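Local coordinates for uncharacterized protein (Staphylococcus aureus, PDB 4YBV), which probably hydrolyses acyl thioesters, as a member of the hot dog-fold thioesterase superfamily, at residues A[19-23]-A[89-93]. The protein carries 1 engineered substitution. Residues are numbered along the deposited sequence; the frame is centred on the assembly and turned at random.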
ATOM      1  N   GLU A  19     -10.139  22.256   9.140  1.00 22.70           N
ATOM      2  CA  GLU A  19      -9.249  23.047  10.000  1.00 34.72           C
ATOM      3  C   GLU A  19      -7.865  22.556   9.687  1.00 35.04           C
ATOM      4  O   GLU A  19      -7.726  21.567   9.000  1.00 29.68           O
ATOM      5  CB  GLU A  19      -9.586  22.901  11.486  1.00 31.28           C
ATOM      6  CG  GLU A  19      -9.936  21.478  11.938  1.00 31.98           C
ATOM      7  CD  GLU A  19     -10.252  21.389  13.432  1.00 37.10           C
ATOM      8  OE1 GLU A  19     -11.383  20.984  13.814  1.00 28.66           O
ATOM      9  OE2 GLU A  19      -9.351  21.730  14.211  1.00 36.40           O
ATOM     10  N   ASP A  20      -6.840  23.239  10.154  1.00 30.64           N
ATOM     11  CA  ASP A  20      -5.489  22.774   9.852  1.00 35.63           C
ATOM     12  C   ASP A  20      -5.314  21.308  10.275  1.00 34.83           C
ATOM     13  O   ASP A  20      -5.699  20.928  11.383  1.00 28.30           O
ATOM     14  CB  ASP A  20      -4.453  23.686  10.523  1.00 34.26           C
ATOM     15  CG  ASP A  20      -4.160  24.934   9.686  1.00 44.41           C
ATOM     16  OD1 ASP A  20      -4.991  25.283   8.812  1.00 47.40           O
ATOM     17  OD2 ASP A  20      -3.091  25.556   9.878  1.00 48.66           O
ATOM     18  N   GLY A  21      -4.811  20.473   9.353  1.00 35.13           N
ATOM     19  CA  GLY A  21      -4.619  19.051   9.611  1.00 26.57           C
ATOM     20  C   GLY A  21      -5.880  18.211   9.604  1.00 30.75           C
ATOM     21  O   GLY A  21      -5.864  17.028   9.994  1.00 27.29           O
ATOM     22  N   LEU A  22      -6.992  18.783   9.151  1.00 24.30           N
ATOM     23  CA  LEU A  22      -8.226  18.013   9.200  1.00 24.06           C
ATOM     24  C   LEU A  22      -9.181  18.439   8.097  1.00 32.86           C
ATOM     25  O   LEU A  22      -9.454  19.648   7.901  1.00 28.53           O
ATOM     26  CB  LEU A  22      -8.898  18.163  10.568  1.00 27.79           C
ATOM     27  CG  LEU A  22     -10.235  17.476  10.804  1.00 28.20           C
ATOM     28  CD1 LEU A  22     -10.088  15.943  10.774  1.00 27.49           C
ATOM     29  CD2 LEU A  22     -10.850  17.965  12.120  1.00 28.35           C
ATOM     30  N   VAL A  23      -9.667  17.450   7.350  1.00 26.33           N
ATOM     31  CA  VAL A  23     -10.683  17.710   6.333  1.00 24.88           C
ATOM     32  C   VAL A  23     -11.807  16.680   6.400  1.00 23.91           C
ATOM     33  O   VAL A  23     -11.579  15.480   6.448  1.00 22.18           O
ATOM     34  CB  VAL A  23     -10.073  17.719   4.920  1.00 24.33           C
ATOM     35  CG1 VAL A  23     -11.167  17.959   3.880  1.00 27.59           C
ATOM     36  CG2 VAL A  23      -9.029  18.797   4.826  1.00 23.14           C
ATOM     37  N   THR A  89     -13.034  11.437   6.570  1.00 22.39           N
ATOM     38  CA  THR A  89     -12.272  12.265   7.502  1.00 23.64           C
ATOM     39  C   THR A  89     -10.791  12.039   7.306  1.00 20.51           C
ATOM     40  O   THR A  89     -10.268  10.935   7.538  1.00 24.75           O
ATOM     41  CB  THR A  89     -12.651  11.983   8.997  1.00 25.07           C
ATOM     42  OG1 THR A  89     -14.053  12.127   9.157  1.00 24.74           O
ATOM     43  CG2 THR A  89     -11.969  12.957   9.939  1.00 26.70           C
ATOM     44  N   ALA A  90     -10.123  13.072   6.812  1.00 18.01           N
ATOM     45  CA  ALA A  90      -8.699  13.047   6.611  1.00 21.66           C
ATOM     46  C   ALA A  90      -8.021  13.768   7.794  1.00 25.04           C
ATOM     47  O   ALA A  90      -8.307  14.928   8.043  1.00 23.98           O
ATOM     48  CB  ALA A  90      -8.321  13.711   5.298  1.00 19.95           C
ATOM     49  N   GLU A  91      -7.120  13.084   8.492  1.00 26.00           N
ATOM     50  CA  GLU A  91      -6.338  13.734   9.555  1.00 27.14           C
ATOM     51  C   GLU A  91      -4.864  13.579   9.237  1.00 26.18           C
ATOM     52  O   GLU A  91      -4.417  12.474   8.909  1.00 28.19           O
ATOM     53  CB  GLU A  91      -6.649  13.128  10.930  1.00 30.68           C
ATOM     54  CG  GLU A  91      -8.121  12.802  11.182  1.00 38.50           C
ATOM     55  CD  GLU A  91      -8.339  11.987  12.465  1.00 50.23           C
ATOM     56  OE1 GLU A  91      -7.442  12.007  13.336  1.00 49.65           O
ATOM     57  OE2 GLU A  91      -9.399  11.326  12.595  1.00 47.40           O
ATOM     58  N   ILE A  92      -4.095  14.664   9.312  1.00 25.83           N
ATOM     59  CA  ILE A  92      -2.682  14.566   8.979  1.00 26.51           C
ATOM     60  C   ILE A  92      -1.905  13.752  10.039  1.00 29.31           C
ATOM     61  O   ILE A  92      -2.202  13.811  11.230  1.00 30.12           O
ATOM     62  CB  ILE A  92      -2.046  15.952   8.794  1.00 25.90           C
ATOM     63  CG1 ILE A  92      -0.709  15.806   8.096  1.00 25.09           C
ATOM     64  CG2 ILE A  92      -1.953  16.722  10.187  1.00 28.09           C
ATOM     65  CD1 ILE A  92      -0.211  17.025   7.437  1.00 32.26           C
ATOM     66  N   ILE A  93      -0.940  12.966   9.577  1.00 30.71           N
ATOM     67  CA  ILE A  93      -0.098  12.089  10.406  1.00 32.99           C
ATOM     68  C   ILE A  93       1.266  12.718  10.495  1.00 29.17           C
ATOM     69  O   ILE A  93       1.931  12.654  11.510  1.00 35.06           O
ATOM     70  CB  ILE A  93       0.121  10.633   9.805  1.00 36.19           C
ATOM     71  CG1 ILE A  93      -1.168   9.942   9.379  1.00 38.15           C
ATOM     72  CG2 ILE A  93       0.866   9.715  10.776  1.00 34.89           C
ATOM     73  CD1 ILE A  93      -0.895   8.612   8.673  1.00 33.92           C
TER
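V23 and A90 face each other as an antiparallel hydrogen-bonded pair, V23 N donating to A90 O at 2.9 Å and A90 N returning to V23 O at 2.8 Å. Both donors lie in the plane of the carbonyl they meet. One step on, L22 and E91 form a non-hydrogen-bonded pair, and beyond it I92 N reaches G21 O at 3.0 Å, tilted 35° from that carbonyl plane, where the chain is only just leaving its turn. G21 is the third residue of a type II beta turn from E19 to L22, with positive phi (75°), and its lack of a side chain lets I92 CG2 settle 3.6 Å from G21 CA. The example illustrates how a hairpin is sewn onto a sheet: strands 14-19 and 22-28, joined by this turn, are added at one side of the antiparallel hot dog sheet through strand 85-95, whose other edge pairs with strand 99-107. The two faces differ. On one, partly open to solvent, L22 holds CG anti to its backbone N (chi1 178°), and a bend at chi2 turns CD1 over A90 O at 3.4 Å and against T89 CG2 at 3.6 Å and the aliphatic E91 CG at 3.7 Å. On the other, buried V23 and A90 approach CB to CB at 4.4 Å, A90 packs on A52 of helix 42-60, which the sheet wraps, and I92 touches L60 at that helix's end.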